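Local coordinates for uncharacterized hypothetical protein (Bacteroides uniformis, PDB 4EIU), which is of unknown function but belongs to the DUF3823 family, whose N-terminal domain falls in the transthyretin clan, at residues 165-170 with 184-189; 173-178 with 218-223; 129-134 with 204-209; 161-166 with 222-227; 26-31 with 238-243. All blocks are in the same frame, centred on the assembly; numbering follows the deposited sequence. Where two conformers were deposited one is given.

Contact 1 (165-170 with 184-189)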
# COMPACT_ATOMS: atom_id res chain seq x y z
N ILE A 165 5.62 -0.51 12.76
CA ILE A 165 4.71 -1.61 12.47
C ILE A 165 3.37 -1.29 13.12
O ILE A 165 3.32 -0.81 14.25
CB ILE A 165 5.18 -2.96 13.05
CG1 ILE A 165 6.39 -3.48 12.26
CG2 ILE A 165 4.04 -3.99 13.02
CD1 ILE A 165 7.13 -4.62 12.93
N GLN A 166 2.29 -1.57 12.41
CA GLN A 166 0.94 -1.39 12.97
C GLN A 166 0.31 -2.74 13.10
O GLN A 166 0.52 -3.60 12.23
CB GLN A 166 0.08 -0.54 12.03
CG GLN A 166 0.67 0.82 11.69
CD GLN A 166 0.79 1.70 12.90
OE1 GLN A 166 -0.14 1.80 13.70
NE2 GLN A 166 1.95 2.37 13.05
N PHE A 167 -0.46 -2.92 14.18
CA PHE A 167 -1.32 -4.06 14.37
C PHE A 167 -2.74 -3.51 14.44
O PHE A 167 -3.19 -3.02 15.48
CB PHE A 167 -0.89 -4.80 15.64
CG PHE A 167 -1.59 -6.09 15.89
CD1 PHE A 167 -1.70 -7.06 14.92
CD2 PHE A 167 -2.08 -6.37 17.17
CE1 PHE A 167 -2.31 -8.27 15.19
CE2 PHE A 167 -2.69 -7.58 17.44
CZ PHE A 167 -2.82 -8.52 16.45
N PHE A 168 -3.40 -3.49 13.28
CA PHE A 168 -4.75 -2.97 13.15
C PHE A 168 -5.73 -4.04 13.62
O PHE A 168 -5.62 -5.20 13.25
CB PHE A 168 -5.06 -2.55 11.72
CG PHE A 168 -4.27 -1.37 11.22
CD1 PHE A 168 -4.37 -0.13 11.85
CD2 PHE A 168 -3.47 -1.47 10.09
CE1 PHE A 168 -3.66 0.97 11.37
CE2 PHE A 168 -2.75 -0.38 9.61
CZ PHE A 168 -2.85 0.84 10.24
N VAL A 169 -6.67 -3.63 14.46
CA VAL A 169 -7.73 -4.51 14.93
C VAL A 169 -9.07 -3.84 14.66
O VAL A 169 -9.23 -2.64 14.91
CB VAL A 169 -7.54 -4.82 16.42
CG1 VAL A 169 -8.68 -5.67 16.97
CG2 VAL A 169 -6.20 -5.52 16.64
N SER A 170 -10.02 -4.60 14.12
CA SER A 170 -11.34 -4.07 13.81
C SER A 170 -12.39 -5.19 13.88
O SER A 170 -12.10 -6.36 13.62
CB SER A 170 -11.32 -3.46 12.42
OG SER A 170 -12.52 -2.78 12.10
N TRP A 184 -8.15 -1.01 20.35
CA TRP A 184 -7.39 -2.26 20.34
C TRP A 184 -6.24 -2.26 19.36
O TRP A 184 -5.30 -3.04 19.52
CB TRP A 184 -8.32 -3.42 20.02
CG TRP A 184 -9.53 -3.47 20.93
CD1 TRP A 184 -9.55 -3.48 22.32
CD2 TRP A 184 -10.94 -3.55 20.52
NE1 TRP A 184 -10.84 -3.53 22.79
CE2 TRP A 184 -11.73 -3.58 21.76
CE3 TRP A 184 -11.61 -3.58 19.30
CZ2 TRP A 184 -13.12 -3.65 21.76
CZ3 TRP A 184 -13.01 -3.66 19.30
CH2 TRP A 184 -13.75 -3.69 20.51
N SER A 185 -6.31 -1.42 18.34
CA SER A 185 -5.19 -1.28 17.40
C SER A 185 -3.93 -0.83 18.17
O SER A 185 -4.03 -0.13 19.19
CB SER A 185 -5.55 -0.31 16.28
OG SER A 185 -6.60 -0.84 15.48
N SER A 186 -2.77 -1.27 17.70
CA SER A 186 -1.53 -0.97 18.37
C SER A 186 -0.45 -0.69 17.35
O SER A 186 -0.67 -0.82 16.14
CB SER A 186 -1.11 -2.10 19.31
OG SER A 186 -0.66 -3.26 18.62
N SER A 187 0.72 -0.30 17.84
CA SER A 187 1.84 -0.08 16.96
C SER A 187 3.17 -0.11 17.69
O SER A 187 3.22 -0.09 18.93
CB SER A 187 1.62 1.21 16.17
OG SER A 187 1.66 2.35 16.98
N ILE A 188 4.26 -0.25 16.93
CA ILE A 188 5.60 -0.07 17.45
C ILE A 188 6.27 0.91 16.51
O ILE A 188 6.22 0.70 15.29
CB ILE A 188 6.44 -1.37 17.47
CG1 ILE A 188 5.71 -2.50 18.21
CG2 ILE A 188 7.77 -1.10 18.18
CD1 ILE A 188 6.27 -3.88 17.90
N ASN A 189 6.86 1.96 17.06
CA ASN A 189 7.63 2.95 16.29
C ASN A 189 9.11 2.67 16.44
O ASN A 189 9.53 2.27 17.50
CB ASN A 189 7.37 4.36 16.82
CG ASN A 189 5.93 4.76 16.70
OD1 ASN A 189 5.35 4.64 15.67
ND2 ASN A 189 5.34 5.24 17.79
O HOH W 1 2.83 4.39 15.02
O HOH W 2 -2.56 0.66 14.69
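The side-chain amide of Gln166 folds across CB of Ser187, with OE1 of Gln166 3.1 Å from that carbon. The two residues form a non-hydrogen-bonded pair of an antiparallel sheet, where 186-189 is the edge strand next to 162-170 in one layer of a β-sandwich. Gln166 gets there by bending at its second torsion (chi2 -64°), which turns the chain back along its own strand and toward the neighbour. Both ends of the amide are then used. NE2 donates to a water at 3.0 Å from Gln166 NE2, which also meets Ser187 OG and donates to Asn189 OD1, and NE2 has a second acceptor in the carboxylate of Asp164. A second water donates to Gln166 OE1 and to the backbone carbonyl of Ser186.

The opposite face carries Ile165, Phe167, Ser186 and Ile188 and looks into the sandwich. Here OG of Ser186 comes to the edge of the Phe167 ring, in its plane, 3.7 Å from CD2 of Phe167. Its hydrogen bond goes to the carbonyl of Gln206 in the facing sheet, so this small polar group sits among apolar neighbours with a partner. Ile165 with Ile188 and Phe167 with Ser186 are the hydrogen-bonded pairs, two backbone bonds each. Beyond them CG1 of Val169 packs on CB of Trp184, 3.8 Å away, the two side chains crossing at about a right angle. Past the last backbone bond, Ser185 OG, which also bonds the carbonyl of Asp181, takes the place of a carbonyl: Val169 N donates to Ser185 OG at 3.0 Å in a nearly straight bond (177°).

Contact 2 (173-178 with 218-223)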
# COMPACT_ATOMS: atom_id res chain seq x y z
N ASN A 173 -14.17 -6.90 8.59
CA ASN A 173 -13.21 -7.67 7.79
C ASN A 173 -12.46 -6.84 6.75
O ASN A 173 -11.59 -7.36 6.07
CB ASN A 173 -13.84 -8.90 7.15
CG ASN A 173 -14.91 -8.56 6.13
OD1 ASN A 173 -15.11 -7.40 5.78
ND2 ASN A 173 -15.63 -9.58 5.70
N THR A 174 -12.78 -5.55 6.63
CA THR A 174 -11.98 -4.65 5.84
C THR A 174 -10.87 -4.00 6.70
O THR A 174 -10.33 -2.97 6.31
CB THR A 174 -12.83 -3.54 5.22
OG1 THR A 174 -13.37 -2.72 6.26
CG2 THR A 174 -13.97 -4.11 4.38
N VAL A 175 -10.55 -4.61 7.86
CA VAL A 175 -9.49 -4.13 8.77
C VAL A 175 -8.28 -3.56 8.00
O VAL A 175 -7.74 -4.17 7.06
CB VAL A 175 -9.05 -5.24 9.76
CG1 VAL A 175 -8.63 -6.52 9.03
CG2 VAL A 175 -7.94 -4.75 10.70
N GLY A 176 -7.89 -2.37 8.42
CA GLY A 176 -6.73 -1.66 7.94
C GLY A 176 -6.78 -0.28 8.54
O GLY A 176 -7.56 -0.03 9.47
N TYR A 177 -5.99 0.64 8.01
CA TYR A 177 -5.99 1.98 8.58
C TYR A 177 -7.39 2.60 8.65
O TYR A 177 -7.78 3.10 9.70
CB TYR A 177 -5.08 2.88 7.80
CG TYR A 177 -4.98 4.23 8.39
CD1 TYR A 177 -4.39 4.42 9.65
CD2 TYR A 177 -5.49 5.34 7.71
CE1 TYR A 177 -4.27 5.68 10.19
CE2 TYR A 177 -5.40 6.61 8.27
CZ TYR A 177 -4.76 6.76 9.50
OH TYR A 177 -4.65 8.00 10.02
N ARG A 178 -8.13 2.59 7.55
CA ARG A 178 -9.41 3.28 7.53
C ARG A 178 -10.40 2.73 8.58
O ARG A 178 -11.09 3.49 9.27
CB ARG A 178 -9.98 3.25 6.11
CG ARG A 178 -11.21 4.11 5.92
CD ARG A 178 -11.65 4.13 4.46
NE ARG A 178 -13.01 4.65 4.36
CZ ARG A 178 -13.72 4.72 3.23
NH1 ARG A 178 -13.23 4.30 2.06
NH2 ARG A 178 -14.95 5.22 3.27
N PHE A 218 -11.09 -8.85 13.43
CA PHE A 218 -10.12 -9.08 12.35
C PHE A 218 -8.87 -8.27 12.63
O PHE A 218 -8.98 -7.10 13.05
CB PHE A 218 -10.73 -8.73 11.02
CG PHE A 218 -11.92 -9.58 10.67
CD1 PHE A 218 -13.18 -9.24 11.13
CD2 PHE A 218 -11.76 -10.75 9.94
CE1 PHE A 218 -14.28 -10.04 10.86
CE2 PHE A 218 -12.86 -11.55 9.64
CZ PHE A 218 -14.12 -11.19 10.10
N VAL A 219 -7.71 -8.89 12.43
CA VAL A 219 -6.40 -8.27 12.70
C VAL A 219 -5.52 -8.26 11.46
O VAL A 219 -5.65 -9.11 10.58
CB VAL A 219 -5.64 -8.97 13.85
CG1 VAL A 219 -6.51 -9.09 15.09
CG2 VAL A 219 -5.14 -10.34 13.40
N ARG A 220 -4.62 -7.29 11.38
CA ARG A 220 -3.79 -7.15 10.20
C ARG A 220 -2.53 -6.35 10.54
O ARG A 220 -2.59 -5.41 11.32
CB ARG A 220 -4.57 -6.41 9.14
CG ARG A 220 -4.10 -6.62 7.72
CD ARG A 220 -5.06 -5.92 6.78
NE ARG A 220 -4.65 -6.02 5.39
CZ ARG A 220 -5.11 -5.25 4.40
NH1 ARG A 220 -6.01 -4.30 4.61
NH2 ARG A 220 -4.64 -5.43 3.16
N ALA A 221 -1.42 -6.74 9.92
CA ALA A 221 -0.13 -6.06 10.13
C ALA A 221 0.14 -5.14 8.98
O ALA A 221 -0.33 -5.36 7.85
CB ALA A 221 1.00 -7.06 10.32
N ALA A 222 0.87 -4.07 9.27
CA ALA A 222 1.29 -3.13 8.28
C ALA A 222 2.62 -2.55 8.69
O ALA A 222 2.92 -2.51 9.88
CB ALA A 222 0.25 -2.02 8.08
N ALA A 223 3.42 -2.14 7.70
CA ALA A 223 4.73 -1.48 7.96
C ALA A 223 5.03 -0.50 6.81
O ALA A 223 4.51 -0.64 5.68
CB ALA A 223 5.83 -2.48 8.15
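Asn173 sets its CB squarely over the ring of Phe218, 3.7 Å from the centroid and 8° off the ring normal, a CH-pi contact in which the amide end points elsewhere. CA of Asn173 lies over the same face, and its N comes near CD1 of Phe218 at the rim, so Phe218 acts as a flat floor under the start of this loop.

Van der Waals packing comes next along the chain. Val175 drops both methyls onto the strand: CG1 meets CB of Phe218 at 3.6 Å, while CG2 rests 3.5 Å from the carbonyl O of Phe218 and also reaches CB of Arg220.

The polar part is a single bond. Arg220 runs out fully extended, its first torsion (chi1 -158°) placing CG on the far side from the backbone N, and NH1 of Arg220 donates to the O of Val175 at 3.0 Å. The acceptor lies in the guanidinium plane and the donor in the carbonyl plane. The other nitrogens are also engaged, NE with the carbonyl of Ser241 and NH2 with that of Thr27.

The loop thus lies on one face of strand 216-225, with Val175 also against Phe168 of strand 162-170 and Pro243 of strand 239-247, the two strands flanking it in the sheet.

Contact 3 (129-134 with 204-209)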
# COMPACT_ATOMS: atom_id res chain seq x y z
N VAL A 129 -6.69 -9.56 25.18
CA VAL A 129 -5.54 -8.96 24.51
C VAL A 129 -5.03 -9.99 23.50
O VAL A 129 -4.93 -11.18 23.82
CB VAL A 129 -4.43 -8.50 25.49
CG1 VAL A 129 -5.01 -7.61 26.59
CG2 VAL A 129 -3.69 -9.68 26.13
N ILE A 130 -4.77 -9.53 22.27
CA ILE A 130 -4.29 -10.38 21.17
C ILE A 130 -2.80 -10.14 20.93
O ILE A 130 -2.31 -9.01 21.04
CB ILE A 130 -5.02 -10.09 19.85
CG1 ILE A 130 -6.54 -10.02 20.06
CG2 ILE A 130 -4.68 -11.15 18.81
CD1 ILE A 130 -7.29 -9.69 18.79
N LYS A 131 -2.09 -11.22 20.57
CA LYS A 131 -0.64 -11.20 20.41
C LYS A 131 -0.27 -11.98 19.17
O LYS A 131 -0.69 -13.13 19.02
CB LYS A 131 0.03 -11.84 21.63
CG LYS A 131 1.54 -12.04 21.53
CD LYS A 131 2.08 -12.62 22.84
CE LYS A 131 3.50 -13.14 22.70
NZ LYS A 131 4.05 -13.63 24.00
N ALA A 132 0.54 -11.36 18.30
CA ALA A 132 0.89 -11.91 17.00
C ALA A 132 2.37 -11.77 16.72
O ALA A 132 3.03 -10.90 17.29
CB ALA A 132 0.10 -11.18 15.91
N GLN A 133 2.87 -12.63 15.83
CA GLN A 133 4.21 -12.55 15.27
C GLN A 133 4.15 -11.97 13.86
O GLN A 133 3.47 -12.52 12.97
CB GLN A 133 4.86 -13.94 15.24
CG GLN A 133 4.93 -14.62 16.61
CD GLN A 133 5.91 -13.91 17.54
OE1 GLN A 133 5.51 -13.11 18.39
NE2 GLN A 133 7.19 -14.19 17.36
N VAL A 134 4.83 -10.84 13.65
CA VAL A 134 4.87 -10.15 12.35
C VAL A 134 6.27 -10.22 11.76
O VAL A 134 7.26 -10.01 12.49
CB VAL A 134 4.44 -8.66 12.45
CG1 VAL A 134 4.55 -7.96 11.10
CG2 VAL A 134 3.00 -8.55 12.95
N THR A 204 7.18 -9.46 17.81
CA THR A 204 5.97 -9.67 18.61
C THR A 204 5.27 -8.34 18.78
O THR A 204 5.90 -7.35 19.17
CB THR A 204 6.29 -10.18 20.01
OG1 THR A 204 7.09 -11.36 19.90
CG2 THR A 204 5.00 -10.49 20.78
N ILE A 205 3.97 -8.33 18.52
CA ILE A 205 3.13 -7.17 18.76
C ILE A 205 1.81 -7.59 19.45
O ILE A 205 1.35 -8.71 19.26
CB ILE A 205 2.91 -6.39 17.46
CG1 ILE A 205 2.21 -5.05 17.75
CG2 ILE A 205 2.17 -7.24 16.43
CD1 ILE A 205 2.42 -4.02 16.67
N GLN A 206 1.26 -6.67 20.25
CA GLN A 206 0.11 -6.90 21.11
C GLN A 206 -0.94 -5.83 20.95
O GLN A 206 -0.60 -4.64 20.87
CB GLN A 206 0.55 -6.88 22.58
CG GLN A 206 0.64 -8.24 23.22
CD GLN A 206 0.79 -8.14 24.72
OE1 GLN A 206 1.88 -8.21 25.23
NE2 GLN A 206 -0.32 -7.95 25.43
N SER A 207 -2.20 -6.25 20.94
CA SER A 207 -3.33 -5.31 20.92
C SER A 207 -3.34 -4.47 22.20
O SER A 207 -2.68 -4.80 23.18
CB SER A 207 -4.67 -6.06 20.76
OG SER A 207 -5.06 -6.75 21.95
N ASN A 208 -4.02 -3.33 22.14
CA ASN A 208 -4.32 -2.52 23.31
C ASN A 208 -5.70 -2.92 23.80
O ASN A 208 -6.37 -3.81 23.19
CB ASN A 208 -4.31 -1.03 22.95
CG ASN A 208 -2.92 -0.47 22.81
OD1 ASN A 208 -2.11 -0.57 23.72
ND2 ASN A 208 -2.63 0.11 21.65
N GLY A 209 -6.12 -2.29 24.90
CA GLY A 209 -7.47 -2.46 25.39
C GLY A 209 -7.66 -4.04 25.65
O GLY A 209 -6.67 -4.85 25.81
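Thr204 and Gln133 are joined through their side chains: OG1 of Thr204 donates to OE1 of Gln133 at 2.8 Å, in the amide plane and on a lone pair of the oxygen. On the same outward face the long chain of Lys131 lies obliquely across Thr204, its CE 3.6 Å from CG2 of Thr204, and CB of Lys131 meets CG of Gln206. Turned to the inside, CG2 of Val134 and CG2 of Ile205 touch at 3.8 Å, with Ala132 alongside.

The backbone sets this register. Ala132 and Ile205 form a hydrogen-bonded antiparallel pair, with Ala132 N to Ile205 O at 2.9 Å, and Ser207 N continues the pattern to the O of Ile130. There the returning bond changes character. OG of Ser207, between its own N and carbonyl carbon (chi1 73°), receives Ile130 N at 2.8 Å, a side chain doing the job of a carbonyl as the strand gives way to loop.

Further out, NE2 of Gln133 is held by Glu202, which probably helps to orient the amide so that its oxygen faces Thr204. Asn208 reaches over to the carbonyl of Ser185. Ile130, Ala132 and Ile205 press on Phe167 of the opposing sheet. Polar residues outside and small or branched apolar ones inside are the alternation of a β-sandwich layer, here at its edge strand 202-206.

Contact 4 (161-166 with 222-227)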
# COMPACT_ATOMS: atom_id res chain seq x y z
N ASN A 161 14.46 3.98 5.90
CA ASN A 161 14.22 3.53 7.28
C ASN A 161 12.78 3.00 7.43
O ASN A 161 11.81 3.67 7.01
CB ASN A 161 14.41 4.66 8.30
CG ASN A 161 15.86 5.13 8.43
OD1 ASN A 161 16.78 4.44 8.03
ND2 ASN A 161 16.04 6.31 8.96
N VAL A 162 12.64 1.80 7.97
CA VAL A 162 11.35 1.30 8.41
C VAL A 162 10.99 2.02 9.72
O VAL A 162 11.69 1.88 10.72
CB VAL A 162 11.36 -0.22 8.61
CG1 VAL A 162 9.98 -0.70 9.10
CG2 VAL A 162 11.78 -0.92 7.32
N THR A 163 9.88 2.75 9.70
CA THR A 163 9.53 3.70 10.77
C THR A 163 8.58 3.11 11.80
O THR A 163 8.55 3.56 12.94
CB THR A 163 8.92 5.02 10.19
OG1 THR A 163 7.70 4.73 9.46
CG2 THR A 163 9.93 5.70 9.20
N ASP A 164 7.79 2.11 11.41
CA ASP A 164 6.78 1.56 12.32
C ASP A 164 6.16 0.27 11.82
O ASP A 164 6.21 0.01 10.63
CB ASP A 164 5.67 2.59 12.62
CG ASP A 164 4.93 3.07 11.38
OD1 ASP A 164 5.42 4.03 10.75
OD2 ASP A 164 3.85 2.53 11.07
N ILE A 165 5.62 -0.51 12.76
CA ILE A 165 4.71 -1.61 12.47
C ILE A 165 3.37 -1.29 13.12
O ILE A 165 3.32 -0.81 14.25
CB ILE A 165 5.18 -2.96 13.05
CG1 ILE A 165 6.39 -3.48 12.26
CG2 ILE A 165 4.04 -3.99 13.02
CD1 ILE A 165 7.13 -4.62 12.93
N GLN A 166 2.29 -1.57 12.41
CA GLN A 166 0.94 -1.39 12.97
C GLN A 166 0.31 -2.74 13.10
O GLN A 166 0.52 -3.60 12.23
CB GLN A 166 0.08 -0.54 12.03
CG GLN A 166 0.67 0.82 11.69
CD GLN A 166 0.79 1.70 12.90
OE1 GLN A 166 -0.14 1.80 13.70
NE2 GLN A 166 1.95 2.37 13.05
N ALA A 222 0.87 -4.07 9.27
CA ALA A 222 1.29 -3.13 8.28
C ALA A 222 2.62 -2.55 8.69
O ALA A 222 2.92 -2.51 9.88
CB ALA A 222 0.25 -2.02 8.08
N ALA A 223 3.42 -2.14 7.70
CA ALA A 223 4.73 -1.48 7.96
C ALA A 223 5.03 -0.50 6.81
O ALA A 223 4.51 -0.64 5.68
CB ALA A 223 5.83 -2.48 8.15
N ARG A 224 5.76 0.55 7.14
CA ARG A 224 6.12 1.52 6.13
C ARG A 224 7.52 2.06 6.34
O ARG A 224 8.13 1.86 7.40
CB ARG A 224 5.11 2.65 6.12
CG ARG A 224 5.05 3.43 7.42
CD ARG A 224 4.10 4.59 7.30
NE ARG A 224 3.88 5.20 8.60
CZ ARG A 224 3.12 6.26 8.81
NH1 ARG A 224 2.46 6.83 7.83
NH2 ARG A 224 3.01 6.74 10.05
N ILE A 225 8.01 2.72 5.30
CA ILE A 225 9.30 3.37 5.29
C ILE A 225 9.16 4.89 5.38
O ILE A 225 8.06 5.42 5.28
CB ILE A 225 10.18 2.95 4.07
CG1 ILE A 225 9.56 3.35 2.73
CG2 ILE A 225 10.43 1.46 4.13
CD1 ILE A 225 10.53 3.33 1.52
N ASN A 226 10.29 5.57 5.55
CA ASN A 226 10.36 7.04 5.66
C ASN A 226 10.34 7.73 4.28
O ASN A 226 11.24 8.48 3.90
CB ASN A 226 11.62 7.39 6.47
CG ASN A 226 11.75 8.88 6.75
OD1 ASN A 226 10.76 9.57 6.87
ND2 ASN A 226 13.00 9.39 6.83
N TYR A 227 9.28 7.48 3.50
CA TYR A 227 9.21 7.93 2.12
C TYR A 227 7.76 8.07 1.67
O TYR A 227 6.97 7.14 1.82
CB TYR A 227 9.92 6.92 1.20
CG TYR A 227 10.21 7.48 -0.17
CD1 TYR A 227 11.21 8.41 -0.37
CD2 TYR A 227 9.45 7.09 -1.30
CE1 TYR A 227 11.47 8.95 -1.66
CE2 TYR A 227 9.69 7.62 -2.54
CZ TYR A 227 10.70 8.54 -2.72
OH TYR A 227 10.91 9.04 -3.96
O HOH W 3 5.90 6.30 11.58
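Asp164 and Arg224 meet in a salt bridge, NE of Arg224 to OD1 of Asp164 at 2.9 Å, nearly straight and in the guanidinium plane. The oxygen offers its syn lone pair, yet the carboxylate and guanidinium planes stand 84° apart, so the pairing is through one nitrogen and not a flat two-pronged fork.

The close-packed side is the opposite face of the two strands. Val162, Ile225 and Ala223 lie there, CG2 of Val162 4.2 Å from CG2 of Ile225, and they bear on Leu115 and on strand 129-138. Backbone bonds join the strands: a pair between Gln166 and Ala222 at one end, a bent bond (131°) from Asn226 N to Asn161 O at the other, and Thr163 N to Arg224 O between them.

The salt-bridge side is wetter. A water lies between Asp164 OD1 and NH2 of Arg224, only weakly bound to the latter, while NH1 of Arg224 bonds the carbonyl of Arg236. The Thr163 and Asn226 side chains cross at about a right angle, CG2 of Thr163 3.6 Å from CB of Asn226.

OD1 also takes Thr163 OG1 at 2.7 Å from Asp164 OD1. OD2 receives Trp238 NE1, besides NE2 of Gln166 from above the carboxylate plane. With so many donors around it, this buried carboxylate probably stays ionised.

Contact 5 (26-31 with 238-243)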
# COMPACT_ATOMS: atom_id res chain seq x y z
N LEU A 26 -1.20 -5.79 -1.46
CA LEU A 26 -2.39 -5.61 -0.64
C LEU A 26 -2.34 -4.23 -0.04
O LEU A 26 -1.24 -3.67 0.21
CB LEU A 26 -2.49 -6.70 0.44
CG LEU A 26 -2.47 -8.16 0.01
CD1 LEU A 26 -2.49 -9.11 1.23
CD2 LEU A 26 -3.62 -8.55 -0.91
N THR A 27 -3.51 -3.67 0.20
CA THR A 27 -3.65 -2.28 0.57
C THR A 27 -4.96 -2.05 1.37
O THR A 27 -5.54 -2.99 1.90
CB THR A 27 -3.52 -1.35 -0.66
OG1 THR A 27 -3.31 0.01 -0.25
CG2 THR A 27 -4.70 -1.51 -1.65
N ASP A 28 -5.33 -0.78 1.52
CA ASP A 28 -6.49 -0.35 2.30
C ASP A 28 -7.24 0.59 1.37
O ASP A 28 -6.60 1.45 0.76
CB ASP A 28 -6.00 0.42 3.52
CG ASP A 28 -7.12 0.75 4.51
OD1 ASP A 28 -7.93 -0.17 4.85
OD2 ASP A 28 -7.15 1.92 4.94
N GLN A 29 -8.56 0.43 1.22
CA GLN A 29 -9.30 1.32 0.33
C GLN A 29 -9.59 2.65 1.08
O GLN A 29 -10.68 2.86 1.56
CB GLN A 29 -10.59 0.67 -0.19
CG GLN A 29 -11.16 1.42 -1.41
CD GLN A 29 -12.25 0.64 -2.14
OE1 GLN A 29 -13.14 0.09 -1.52
NE2 GLN A 29 -12.20 0.64 -3.47
N GLY A 30 -8.57 3.45 1.25
CA GLY A 30 -8.65 4.83 1.78
C GLY A 30 -7.65 5.65 1.00
O GLY A 30 -6.88 5.09 0.17
N SER A 31 -7.60 6.94 1.32
CA SER A 31 -6.72 7.90 0.64
C SER A 31 -5.26 7.52 0.73
O SER A 31 -4.47 7.95 -0.10
CB SER A 31 -6.89 9.32 1.24
OG SER A 31 -8.23 9.77 1.14
N TRP A 238 1.59 2.51 3.99
CA TRP A 238 1.86 1.13 4.44
C TRP A 238 1.76 0.07 3.39
O TRP A 238 0.82 0.05 2.55
CB TRP A 238 0.94 0.76 5.60
CG TRP A 238 1.19 1.51 6.88
CD1 TRP A 238 2.26 1.38 7.76
CD2 TRP A 238 0.34 2.54 7.47
NE1 TRP A 238 2.11 2.22 8.83
CE2 TRP A 238 0.99 2.93 8.72
CE3 TRP A 238 -0.89 3.10 7.14
CZ2 TRP A 238 0.45 3.89 9.55
CZ3 TRP A 238 -1.42 4.08 7.98
CH2 TRP A 238 -0.76 4.47 9.14
N ASN A 239 2.68 -0.88 3.51
CA ASN A 239 2.45 -2.24 3.01
C ASN A 239 1.76 -3.10 4.07
O ASN A 239 1.93 -2.87 5.26
CB ASN A 239 3.75 -2.90 2.55
CG ASN A 239 4.34 -2.19 1.33
OD1 ASN A 239 5.34 -1.50 1.46
ND2 ASN A 239 3.70 -2.34 0.18
N TYR A 240 0.96 -4.06 3.60
CA TYR A 240 0.02 -4.76 4.44
C TYR A 240 0.13 -6.26 4.29
O TYR A 240 0.39 -6.77 3.20
CB TYR A 240 -1.42 -4.40 4.04
CG TYR A 240 -1.99 -3.09 4.59
CD1 TYR A 240 -2.69 -3.08 5.78
CD2 TYR A 240 -1.90 -1.90 3.87
CE1 TYR A 240 -3.25 -1.92 6.28
CE2 TYR A 240 -2.44 -0.73 4.38
CZ TYR A 240 -3.16 -0.77 5.57
OH TYR A 240 -3.73 0.40 6.06
N SER A 241 -0.16 -6.96 5.40
CA SER A 241 -0.38 -8.39 5.40
C SER A 241 -1.80 -8.73 4.97
O SER A 241 -2.63 -7.85 4.73
CB SER A 241 -0.13 -8.95 6.79
OG SER A 241 -1.23 -8.67 7.66
N GLU A 242 -2.07 -10.02 4.88
CA GLU A 242 -3.43 -10.51 4.78
C GLU A 242 -4.10 -10.33 6.14
O GLU A 242 -3.40 -10.40 7.17
CB GLU A 242 -3.47 -11.98 4.39
CG GLU A 242 -3.12 -12.25 2.93
CD GLU A 242 -2.93 -13.74 2.68
OE1 GLU A 242 -3.89 -14.50 2.90
OE2 GLU A 242 -1.80 -14.15 2.33
N PRO A 243 -5.42 -10.07 6.15
CA PRO A 243 -6.14 -10.09 7.44
C PRO A 243 -6.27 -11.49 8.00
O PRO A 243 -6.14 -12.47 7.28
CB PRO A 243 -7.52 -9.51 7.09
CG PRO A 243 -7.69 -9.72 5.64
CD PRO A 243 -6.31 -9.73 5.02
O HOH W 4 1.28 -4.16 0.61
O HOH W 5 1.04 -7.04 0.03
O HOH W 6 -1.28 1.26 1.08
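A first torsion of -82° sends the Tyr240 ring opposite its own carbonyl carbon and beneath the 26-31 loop. The backbone of the loop carries CB of Asp28 obliquely to the phenol end of that ring, 3.4 Å from OH of Tyr240, and a chi1 of -172°, with CG opposite the backbone N, turns the carboxylate so that OD2 can take Arg178 N. Nearer the ring's root, the carbonyl O of Thr27 stands above one face, toward the rim, and CA of Thr27 is 3.8 Å from CD2 of Tyr240. The side chain of Arg220 also packs on Tyr240.

Further along, Leu26 crosses Glu242 obliquely, its CD1 3.6 Å from CG of Glu242, and its CB lies against CB of Tyr240. The aliphatic part of the glutamate does the touching.

Water does the backbone pairing. One molecule donates to the O of Leu26, 2.6 Å from it, and accepts from Tyr240 N and from ND2 of Asn239. Another accepts from Leu26 N and donates to the O of Tyr240, so water bridges the backbones of Leu26 and Tyr240 in both directions. A third accepts from Thr27 OG1, at 2.7 Å, and donates to Trp238 O.

The phenol end is fixed from a third part of the chain: OH of Tyr240 accepts from Tyr177 N. A loop in the DUF3823 N-terminal region is thus held on the C-terminal sheet by a ring, a few methyl and methylene contacts and bridging waters, an interface whose polar groups are satisfied largely through solvent and through Tyr177, Arg178 and Arg220.

Contacts 1, 2, 4 and 5 all reach one four-stranded antiparallel sheet, ordered 186-189, 162-170, 216-225, 239-247. Contacts 1 and 4 share Ile165 and Gln166 on strand 162-170, their centres about 12 Å apart; contacts 2 and 4 share Ala222 and Ala223. Contact 3 belongs to the facing three-stranded sheet, about 8 Å from contact 1 between centres, and along the chain contact 1 is nested inside the loop that contact 3 closes. Contact 5 encloses all the others, linking residues near the start to the last strand. About 7 Å separates its centre from that of contact 2, where Arg220 serves both. The C-terminal β-sandwich is thereby tied to the N-terminal domain through its 239-247 edge and the 173-178 loop.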